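Local atomic coordinates of geranyltranstransferase (Marinomonas sp. MED121, PDB entry 4F62), a protein that probably catalyses the head-to-tail condensation of allylic diphosphates with isopentenyl diphosphate, as a prenyltransferase of the polyprenyl synthetase family. Residues 46-52 with 286-290; 56-62 with 192-198; 219-224 with 247-251. One frame throughout, in Å; residues are numbered along the deposited sequence.

Contact 1: 46-52 with 286-290; sequences KRIRPML and LANYI
The Y289 ring meets the 46-52 segment along one edge: I48 CD1 lies near the ring plane, 3.4 Å from Y289 CE2. The methyl CE of M51 approaches the same carbon obliquely, at 4.0 Å from Y289 CE2, its side chain running roughly at right angles to that of the tyrosine. At the far end of the ring the hydroxyl reaches the aliphatic part of K46, with Y289 OH 3.4 Å from K46 CG. CG of Y289 stands anti to the backbone N (chi1 176°), which carries the ring across the gap towards the start of helix 48-60. That gap is sizeable: the short helical segments 48-52 and 286-290 run almost antiparallel at 168°, with their axes 11.6 Å apart, so side chains must span the distance, and the two backbones do not touch each other. This is helix packing within the all-helical prenyltransferase fold, and the sequence KRIRP belongs to the family's GKxxRP motif, which in relatives lies at the isopentenyl diphosphate site. R47, at the N-cap position, takes no part in the join and forms salt bridges with D17 and E75, while R49 donates a hydrogen bond from NH1 to a bound glycerol. Beside the ring, I290 CD1 packs on I48 CG2 at 3.5 Å and also reaches towards L52, tip to tip, with I290 CD1 3.9 Å from L52 CD2. One turn further along, L286 forks: L286 CD1 sits 3.7 Å from M51 O and also touches L52, whereas its CD2 contacts M51 CE. Helix 201-226 borders the contact, with Y210 on L52 and F218 on I290; helix 5-23 touches M51 through S9 and T12.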
loop_
_atom_site.group_PDB
_atom_site.type_symbol
_atom_site.label_atom_id
_atom_site.label_comp_id
_atom_site.label_asym_id
_atom_site.label_seq_id
_atom_site.Cartn_x
_atom_site.Cartn_y
_atom_site.Cartn_z
ATOM N N LYS A 46 -20.347 -8.327 1.777
ATOM C CA LYS A 46 -21.499 -7.421 1.896
ATOM C C LYS A 46 -21.202 -5.909 1.777
ATOM O O LYS A 46 -22.127 -5.086 1.833
ATOM C CB LYS A 46 -22.287 -7.719 3.177
ATOM C CG LYS A 46 -22.970 -9.090 3.178
ATOM C CD LYS A 46 -23.788 -9.304 1.896
ATOM C CE LYS A 46 -24.622 -10.582 1.946
ATOM N NZ LYS A 46 -25.830 -10.447 2.816
ATOM N N ARG A 47 -19.930 -5.556 1.591
ATOM C CA ARG A 47 -19.512 -4.156 1.395
ATOM C C ARG A 47 -19.881 -3.219 2.556
ATOM O O ARG A 47 -20.257 -2.057 2.337
ATOM C CB ARG A 47 -20.098 -3.583 0.095
ATOM C CG ARG A 47 -19.953 -4.468 -1.111
ATOM C CD ARG A 47 -18.505 -4.851 -1.322
ATOM N NE ARG A 47 -18.298 -5.349 -2.679
ATOM C CZ ARG A 47 -17.290 -6.132 -3.053
ATOM N NH1 ARG A 47 -16.386 -6.529 -2.165
ATOM N NH2 ARG A 47 -17.192 -6.523 -4.317
ATOM N N ILE A 48 -19.785 -3.729 3.779
ATOM C CA ILE A 48 -20.081 -2.945 4.974
ATOM C C ILE A 48 -19.299 -1.637 4.991
ATOM O O ILE A 48 -19.842 -0.567 5.279
ATOM C CB ILE A 48 -19.677 -3.714 6.227
ATOM C CG1 ILE A 48 -20.506 -4.989 6.353
ATOM C CG2 ILE A 48 -19.817 -2.840 7.445
ATOM C CD1 ILE A 48 -21.955 -4.744 6.399
ATOM N N ARG A 49 -18.014 -1.718 4.678
ATOM C CA ARG A 49 -17.183 -0.517 4.725
ATOM C C ARG A 49 -17.545 0.507 3.642
ATOM O O ARG A 49 -17.681 1.699 3.936
ATOM C CB ARG A 49 -15.689 -0.890 4.758
ATOM C CG ARG A 49 -15.338 -1.609 6.079
ATOM C CD ARG A 49 -14.060 -2.451 6.011
ATOM N NE ARG A 49 -13.956 -3.346 7.175
ATOM C CZ ARG A 49 -14.666 -4.463 7.336
ATOM N NH1 ARG A 49 -15.543 -4.837 6.409
ATOM N NH2 ARG A 49 -14.497 -5.208 8.423
ATOM N N PRO A 50 -17.708 0.061 2.385
ATOM C CA PRO A 50 -18.317 1.018 1.450
ATOM C C PRO A 50 -19.665 1.596 1.917
ATOM O O PRO A 50 -19.848 2.815 1.821
ATOM C CB PRO A 50 -18.490 0.188 0.175
ATOM C CG PRO A 50 -17.258 -0.697 0.192
ATOM C CD PRO A 50 -17.104 -1.086 1.676
ATOM N N MET A 51 -20.580 0.770 2.417
ATOM C CA MET A 51 -21.866 1.292 2.880
ATOM C C MET A 51 -21.714 2.401 3.930
ATOM O O MET A 51 -22.365 3.436 3.838
ATOM C CB MET A 51 -22.774 0.163 3.394
ATOM C CG MET A 51 -23.206 -0.787 2.286
ATOM S SD MET A 51 -24.523 -1.939 2.734
ATOM C CE MET A 51 -23.661 -2.954 3.923
ATOM N N LEU A 52 -20.846 2.188 4.916
ATOM C CA LEU A 52 -20.575 3.209 5.927
ATOM C C LEU A 52 -20.011 4.478 5.299
ATOM O O LEU A 52 -20.355 5.583 5.710
ATOM C CB LEU A 52 -19.563 2.693 6.954
ATOM C CG LEU A 52 -20.077 1.650 7.947
ATOM C CD1 LEU A 52 -18.894 1.075 8.721
ATOM C CD2 LEU A 52 -21.111 2.264 8.899
ATOM N N LEU A 286 -27.589 0.835 9.460
ATOM C CA LEU A 286 -26.318 0.098 9.375
ATOM C C LEU A 286 -25.789 -0.327 10.735
ATOM O O LEU A 286 -25.078 -1.332 10.843
ATOM C CB LEU A 286 -25.229 0.920 8.668
ATOM C CG LEU A 286 -25.290 0.970 7.136
ATOM C CD1 LEU A 286 -24.242 1.925 6.581
ATOM C CD2 LEU A 286 -25.090 -0.422 6.560
ATOM N N ALA A 287 -26.110 0.444 11.768
ATOM C CA ALA A 287 -25.671 0.093 13.114
ATOM C C ALA A 287 -26.285 -1.257 13.487
ATOM O O ALA A 287 -25.574 -2.191 13.883
ATOM C CB ALA A 287 -26.078 1.163 14.114
ATOM N N ASN A 288 -27.601 -1.360 13.334
ATOM C CA ASN A 288 -28.315 -2.592 13.671
ATOM C C ASN A 288 -27.862 -3.789 12.826
ATOM O O ASN A 288 -27.645 -4.880 13.351
ATOM C CB ASN A 288 -29.829 -2.383 13.559
ATOM C CG ASN A 288 -30.269 -1.020 14.086
ATOM O OD1 ASN A 288 -29.495 -0.320 14.750
ATOM N ND2 ASN A 288 -31.510 -0.630 13.782
ATOM N N TYR A 289 -27.708 -3.574 11.521
ATOM C CA TYR A 289 -27.275 -4.633 10.606
ATOM C C TYR A 289 -25.877 -5.194 10.928
ATOM O O TYR A 289 -25.698 -6.413 11.029
ATOM C CB TYR A 289 -27.307 -4.122 9.166
ATOM C CG TYR A 289 -26.786 -5.102 8.139
ATOM C CD1 TYR A 289 -27.450 -6.299 7.891
ATOM C CD2 TYR A 289 -25.645 -4.818 7.397
ATOM C CE1 TYR A 289 -26.982 -7.196 6.939
ATOM C CE2 TYR A 289 -25.173 -5.703 6.444
ATOM C CZ TYR A 289 -25.842 -6.891 6.219
ATOM O OH TYR A 289 -25.367 -7.772 5.271
ATOM N N ILE A 290 -24.894 -4.303 11.074
ATOM C CA ILE A 290 -23.509 -4.695 11.369
ATOM C C ILE A 290 -23.416 -5.402 12.717
ATOM O O ILE A 290 -22.843 -6.497 12.828
ATOM C CB ILE A 290 -22.548 -3.483 11.369
ATOM C CG1 ILE A 290 -22.442 -2.885 9.961
ATOM C CG2 ILE A 290 -21.169 -3.893 11.859
ATOM C CD1 ILE A 290 -21.928 -1.442 9.932
#

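Contact 2: 56-62 with 192-198; sequences SAQLVGD and GALSTGQ
T196 turns its methyl towards A57 because chi1 (69°) sets CG2 anti to its own carbonyl carbon and leaves OG1 between the backbone N and that carbon. Two roles are thereby separated. T196 CG2 presses on the helix end, 3.3 Å from A57 O and 3.7 Å from A57 CB, whereas the hydroxyl folds back on its own segment, with T196 OG1 donating to A193 O at 2.6 Å. This bond lies nearly along the C=O axis, at a C=O...donor angle of 166°, and A193 O also accepts from T196 N. OG1 in turn accepts from Q198 N, an ST turn; with one bond given and one accepted the hydroxyl is held in place. V60 has chi1 of -57°, which places CG2 over both A193 and T196: V60 CG2 is 3.9 Å from A193 CB, and the valine side chain crosses that of T196 at about a right angle. The backbones come very close a turn earlier, where A57 and A193 have their CA atoms 4.4 Å apart. Small residues permit this: G192 has no side chain, and a CB on it would crowd S56 CB, while A57 CB rests 3.3 Å from G192 O. A carbon on G61 would likewise run into T196 CB. One water ties the two segments beyond the helix end, accepting from D62 N and donating to T196 O at 2.9 Å. S195 OG donates to G192 O and is also hydrogen-bonded to T67 OG1, linking the turn to helix 65-86. The contact thus joins the C-terminal end of helix 48-60 to the C-terminal part of helix 170-194 and the type I turn from L194 to G197, with helix 201-226 packing through L204 and L207 on A193 and through Q203 on V60.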
loop_
_atom_site.group_PDB
_atom_site.type_symbol
_atom_site.label_atom_id
_atom_site.label_comp_id
_atom_site.label_asym_id
_atom_site.label_seq_id
_atom_site.Cartn_x
_atom_site.Cartn_y
_atom_site.Cartn_z
ATOM N N SER A 56 -21.955 8.077 5.495
ATOM C CA SER A 56 -21.379 9.225 6.189
ATOM C C SER A 56 -21.305 10.439 5.273
ATOM O O SER A 56 -21.594 11.557 5.700
ATOM C CB SER A 56 -19.985 8.889 6.713
ATOM O OG SER A 56 -20.079 7.786 7.589
ATOM N N ALA A 57 -20.916 10.222 4.019
ATOM C CA ALA A 57 -20.913 11.310 3.036
ATOM C C ALA A 57 -22.305 11.928 2.929
ATOM O O ALA A 57 -22.451 13.148 2.898
ATOM C CB ALA A 57 -20.448 10.816 1.671
ATOM N N GLN A 58 -23.326 11.078 2.882
ATOM C CA GLN A 58 -24.708 11.538 2.777
ATOM C C GLN A 58 -25.145 12.321 3.999
ATOM O O GLN A 58 -25.875 13.301 3.893
ATOM C CB GLN A 58 -25.639 10.350 2.594
ATOM C CG GLN A 58 -25.734 9.881 1.183
ATOM C CD GLN A 58 -27.065 9.243 0.911
ATOM O OE1 GLN A 58 -27.706 8.710 1.822
ATOM N NE2 GLN A 58 -27.507 9.311 -0.341
ATOM N N LEU A 59 -24.699 11.874 5.162
ATOM C CA LEU A 59 -24.984 12.572 6.405
ATOM C C LEU A 59 -24.595 14.047 6.327
ATOM O O LEU A 59 -25.412 14.920 6.621
ATOM C CB LEU A 59 -24.239 11.909 7.556
ATOM C CG LEU A 59 -24.576 12.447 8.942
ATOM C CD1 LEU A 59 -25.966 11.993 9.325
ATOM C CD2 LEU A 59 -23.566 11.975 9.954
ATOM N N VAL A 60 -23.363 14.330 5.895
ATOM C CA VAL A 60 -22.819 15.684 6.024
ATOM C C VAL A 60 -22.796 16.513 4.736
ATOM O O VAL A 60 -22.598 17.731 4.773
ATOM C CB VAL A 60 -21.410 15.669 6.640
ATOM C CG1 VAL A 60 -21.433 14.967 7.994
ATOM C CG2 VAL A 60 -20.444 14.981 5.698
ATOM N N GLY A 61 -22.988 15.856 3.600
ATOM C CA GLY A 61 -22.996 16.547 2.327
ATOM C C GLY A 61 -23.478 15.652 1.205
ATOM O O GLY A 61 -24.521 15.004 1.316
ATOM N N ASP A 62 -22.710 15.601 0.124
ATOM C CA ASP A 62 -23.096 14.789 -1.016
ATOM C C ASP A 62 -22.023 13.761 -1.390
ATOM O O ASP A 62 -20.828 14.027 -1.271
ATOM C CB ASP A 62 -23.438 15.699 -2.191
ATOM C CG ASP A 62 -24.502 16.738 -1.826
ATOM O OD1 ASP A 62 -25.555 16.347 -1.265
ATOM O OD2 ASP A 62 -24.274 17.939 -2.077
ATOM N N GLY A 192 -15.572 8.943 4.396
ATOM C CA GLY A 192 -16.834 9.259 3.761
ATOM C C GLY A 192 -17.202 10.714 3.955
ATOM O O GLY A 192 -17.461 11.432 2.982
ATOM N N ALA A 193 -17.213 11.146 5.214
ATOM C CA ALA A 193 -17.549 12.528 5.572
ATOM C C ALA A 193 -16.557 13.534 4.972
ATOM O O ALA A 193 -16.950 14.539 4.357
ATOM C CB ALA A 193 -17.597 12.656 7.088
ATOM N N LEU A 194 -15.267 13.268 5.141
ATOM C CA LEU A 194 -14.235 14.126 4.539
ATOM C C LEU A 194 -14.381 14.238 3.020
ATOM O O LEU A 194 -14.199 15.314 2.452
ATOM C CB LEU A 194 -12.830 13.614 4.890
ATOM C CG LEU A 194 -12.356 13.756 6.343
ATOM C CD1 LEU A 194 -11.205 12.791 6.615
ATOM C CD2 LEU A 194 -11.904 15.198 6.619
ATOM N N SER A 195 -14.740 13.137 2.361
ATOM C CA SER A 195 -14.767 13.117 0.895
ATOM C C SER A 195 -15.785 14.098 0.332
ATOM O O SER A 195 -15.732 14.425 -0.851
ATOM C CB SER A 195 -15.071 11.714 0.361
ATOM O OG SER A 195 -16.445 11.392 0.517
ATOM N N THR A 196 -16.696 14.578 1.182
ATOM C CA THR A 196 -17.697 15.575 0.759
ATOM C C THR A 196 -17.116 16.976 0.604
ATOM O O THR A 196 -17.710 17.827 -0.066
ATOM C CB THR A 196 -18.848 15.712 1.766
ATOM O OG1 THR A 196 -18.336 16.312 2.962
ATOM C CG2 THR A 196 -19.451 14.353 2.095
ATOM N N GLY A 197 -15.986 17.231 1.261
ATOM C CA GLY A 197 -15.379 18.555 1.224
ATOM C C GLY A 197 -16.099 19.546 2.129
ATOM O O GLY A 197 -15.873 20.753 2.039
ATOM N N GLN A 198 -16.954 19.032 3.010
ATOM C CA GLN A 198 -17.867 19.860 3.804
ATOM C C GLN A 198 -17.913 19.546 5.301
ATOM O O GLN A 198 -18.602 20.243 6.052
ATOM C CB GLN A 198 -19.300 19.700 3.282
ATOM C CG GLN A 198 -19.669 20.532 2.086
ATOM C CD GLN A 198 -21.164 20.519 1.851
ATOM O OE1 GLN A 198 -21.940 20.237 2.767
ATOM N NE2 GLN A 198 -21.577 20.820 0.623
HETATM O O HOH W 1 -20.565 17.800 -0.629
#

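Contact 3: 219-224 with 247-251; sequences QVQDDI and ATYPK
D223 OD2 accepts a hydrogen bond from the backbone N of Y249 at 3.0 Å, with an N-H...O angle of 164°. The donor meets the anti side of the carboxylate, 26° out of its plane. The same oxygen is also 3.2 Å from Y249 CD2 and 3.4 Å from T248 CA, so it nestles against the first turn of helix 249-273. That turn is secured by T248 at the N-cap, whose OG1 accepts from K251 N. V220 covers one face of the tyrosine in a CH-pi contact, its CG2 standing 3.8 Å from the Y249 ring centroid and only 9° off the normal. P250 closes the other end, with P250 CD 3.5 Å from D223 CB. The Y249 hydroxyl is hydrogen-bonded to H177 of helix 170-194. An alanine replacing Y249 would remove the ring, and the loss is likely to leave V220 CG2 facing a gap and H177 without its hydroxyl partner. Segment 219-224 includes D222 and D223, the first two aspartates of the family's second aspartate-rich motif, DDxxD, which in relatives binds the magnesium ions that hold the substrate diphosphate.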
loop_
_atom_site.group_PDB
_atom_site.type_symbol
_atom_site.label_atom_id
_atom_site.label_comp_id
_atom_site.label_asym_id
_atom_site.label_seq_id
_atom_site.Cartn_x
_atom_site.Cartn_y
_atom_site.Cartn_z
ATOM N N GLN A 219 -17.838 -6.967 17.370
ATOM C CA GLN A 219 -16.944 -7.991 17.911
ATOM C C GLN A 219 -17.521 -8.644 19.162
ATOM O O GLN A 219 -17.454 -9.870 19.312
ATOM C CB GLN A 219 -15.544 -7.422 18.180
ATOM C CG GLN A 219 -14.777 -7.047 16.906
ATOM C CD GLN A 219 -14.247 -8.259 16.137
ATOM O OE1 GLN A 219 -14.508 -9.411 16.494
ATOM N NE2 GLN A 219 -13.488 -7.994 15.078
ATOM N N VAL A 220 -18.086 -7.836 20.060
ATOM C CA VAL A 220 -18.725 -8.395 21.252
ATOM C C VAL A 220 -19.877 -9.306 20.854
ATOM O O VAL A 220 -19.986 -10.438 21.338
ATOM C CB VAL A 220 -19.247 -7.299 22.215
ATOM C CG1 VAL A 220 -19.811 -7.936 23.508
ATOM C CG2 VAL A 220 -18.131 -6.312 22.539
ATOM N N GLN A 221 -20.732 -8.810 19.963
ATOM C CA GLN A 221 -21.869 -9.590 19.497
ATOM C C GLN A 221 -21.430 -10.905 18.858
ATOM O O GLN A 221 -22.058 -11.942 19.070
ATOM C CB GLN A 221 -22.723 -8.780 18.510
ATOM C CG GLN A 221 -23.988 -9.504 18.063
ATOM C CD GLN A 221 -24.914 -9.889 19.224
ATOM O OE1 GLN A 221 -24.795 -9.376 20.342
ATOM N NE2 GLN A 221 -25.850 -10.798 18.950
ATOM N N ASP A 222 -20.338 -10.860 18.098
ATOM C CA ASP A 222 -19.782 -12.069 17.492
ATOM C C ASP A 222 -19.445 -13.170 18.498
ATOM O O ASP A 222 -19.756 -14.340 18.271
ATOM C CB ASP A 222 -18.550 -11.724 16.668
ATOM C CG ASP A 222 -18.779 -11.928 15.196
ATOM O OD1 ASP A 222 -19.300 -10.996 14.544
ATOM O OD2 ASP A 222 -18.457 -13.033 14.702
ATOM N N ASP A 223 -18.816 -12.794 19.609
ATOM C CA ASP A 223 -18.496 -13.753 20.669
ATOM C C ASP A 223 -19.776 -14.292 21.293
ATOM O O ASP A 223 -19.854 -15.461 21.677
ATOM C CB ASP A 223 -17.643 -13.096 21.763
ATOM C CG ASP A 223 -16.206 -12.874 21.346
ATOM O OD1 ASP A 223 -15.784 -13.431 20.308
ATOM O OD2 ASP A 223 -15.489 -12.147 22.075
ATOM N N ILE A 224 -20.779 -13.426 21.409
ATOM C CA ILE A 224 -22.063 -13.830 21.976
ATOM C C ILE A 224 -22.729 -14.856 21.050
ATOM O O ILE A 224 -23.245 -15.876 21.502
ATOM C CB ILE A 224 -22.988 -12.605 22.212
ATOM C CG1 ILE A 224 -22.457 -11.769 23.387
ATOM C CG2 ILE A 224 -24.416 -13.047 22.513
ATOM C CD1 ILE A 224 -23.065 -10.382 23.464
ATOM N N ALA A 247 -9.419 -15.831 24.918
ATOM C CA ALA A 247 -10.181 -14.701 25.471
ATOM C C ALA A 247 -11.367 -14.230 24.612
ATOM O O ALA A 247 -11.236 -14.012 23.407
ATOM C CB ALA A 247 -9.249 -13.524 25.768
ATOM N N THR A 248 -12.520 -14.062 25.263
ATOM C CA THR A 248 -13.744 -13.577 24.628
ATOM C C THR A 248 -14.455 -12.619 25.593
ATOM O O THR A 248 -14.231 -12.675 26.804
ATOM C CB THR A 248 -14.723 -14.739 24.313
ATOM O OG1 THR A 248 -15.328 -15.198 25.526
ATOM C CG2 THR A 248 -14.018 -15.909 23.641
ATOM N N TYR A 249 -15.331 -11.766 25.075
ATOM C CA TYR A 249 -16.111 -10.894 25.956
ATOM C C TYR A 249 -16.998 -11.604 26.992
ATOM O O TYR A 249 -17.040 -11.176 28.148
ATOM C CB TYR A 249 -16.875 -9.823 25.159
ATOM C CG TYR A 249 -15.921 -8.897 24.425
ATOM C CD1 TYR A 249 -15.297 -7.839 25.081
ATOM C CD2 TYR A 249 -15.603 -9.122 23.088
ATOM C CE1 TYR A 249 -14.388 -7.005 24.410
ATOM C CE2 TYR A 249 -14.708 -8.296 22.410
ATOM C CZ TYR A 249 -14.105 -7.240 23.075
ATOM O OH TYR A 249 -13.214 -6.435 22.395
ATOM N N PRO A 250 -17.706 -12.688 26.593
ATOM C CA PRO A 250 -18.518 -13.387 27.598
ATOM C C PRO A 250 -17.678 -14.006 28.699
ATOM O O PRO A 250 -18.129 -14.067 29.842
ATOM C CB PRO A 250 -19.210 -14.489 26.795
ATOM C CG PRO A 250 -19.301 -13.934 25.415
ATOM C CD PRO A 250 -18.031 -13.143 25.228
ATOM N N LYS A 251 -16.474 -14.468 28.382
ATOM C CA LYS A 251 -15.610 -14.990 29.445
ATOM C C LYS A 251 -15.098 -13.879 30.353
ATOM O O LYS A 251 -14.931 -14.084 31.548
ATOM C CB LYS A 251 -14.451 -15.811 28.866
ATOM C CG LYS A 251 -14.890 -17.211 28.488
ATOM C CD LYS A 251 -14.206 -17.715 27.235
ATOM C CE LYS A 251 -12.934 -18.468 27.556
ATOM N NZ LYS A 251 -12.366 -19.090 26.323
#

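Contacts 1 and 2 share helix 48-60, its start serving the first and its end the second. Contact 1 has its centre about 9 Å from the centre of the chain and relies on long apolar side chains across a wide gap. Contact 2, about 17 Å out, instead brings small residues and backbones together and adds a water at its edge. Contact 3, about 19 Å out and on the opposite side of the chain's centre from contact 2, rests on a clear hydrogen bond from a backbone N to a carboxylate, besides a ring face. All three are partly buried. Helix 201-226 unites them: it supplies a segment of contact 3 and flanks the other two.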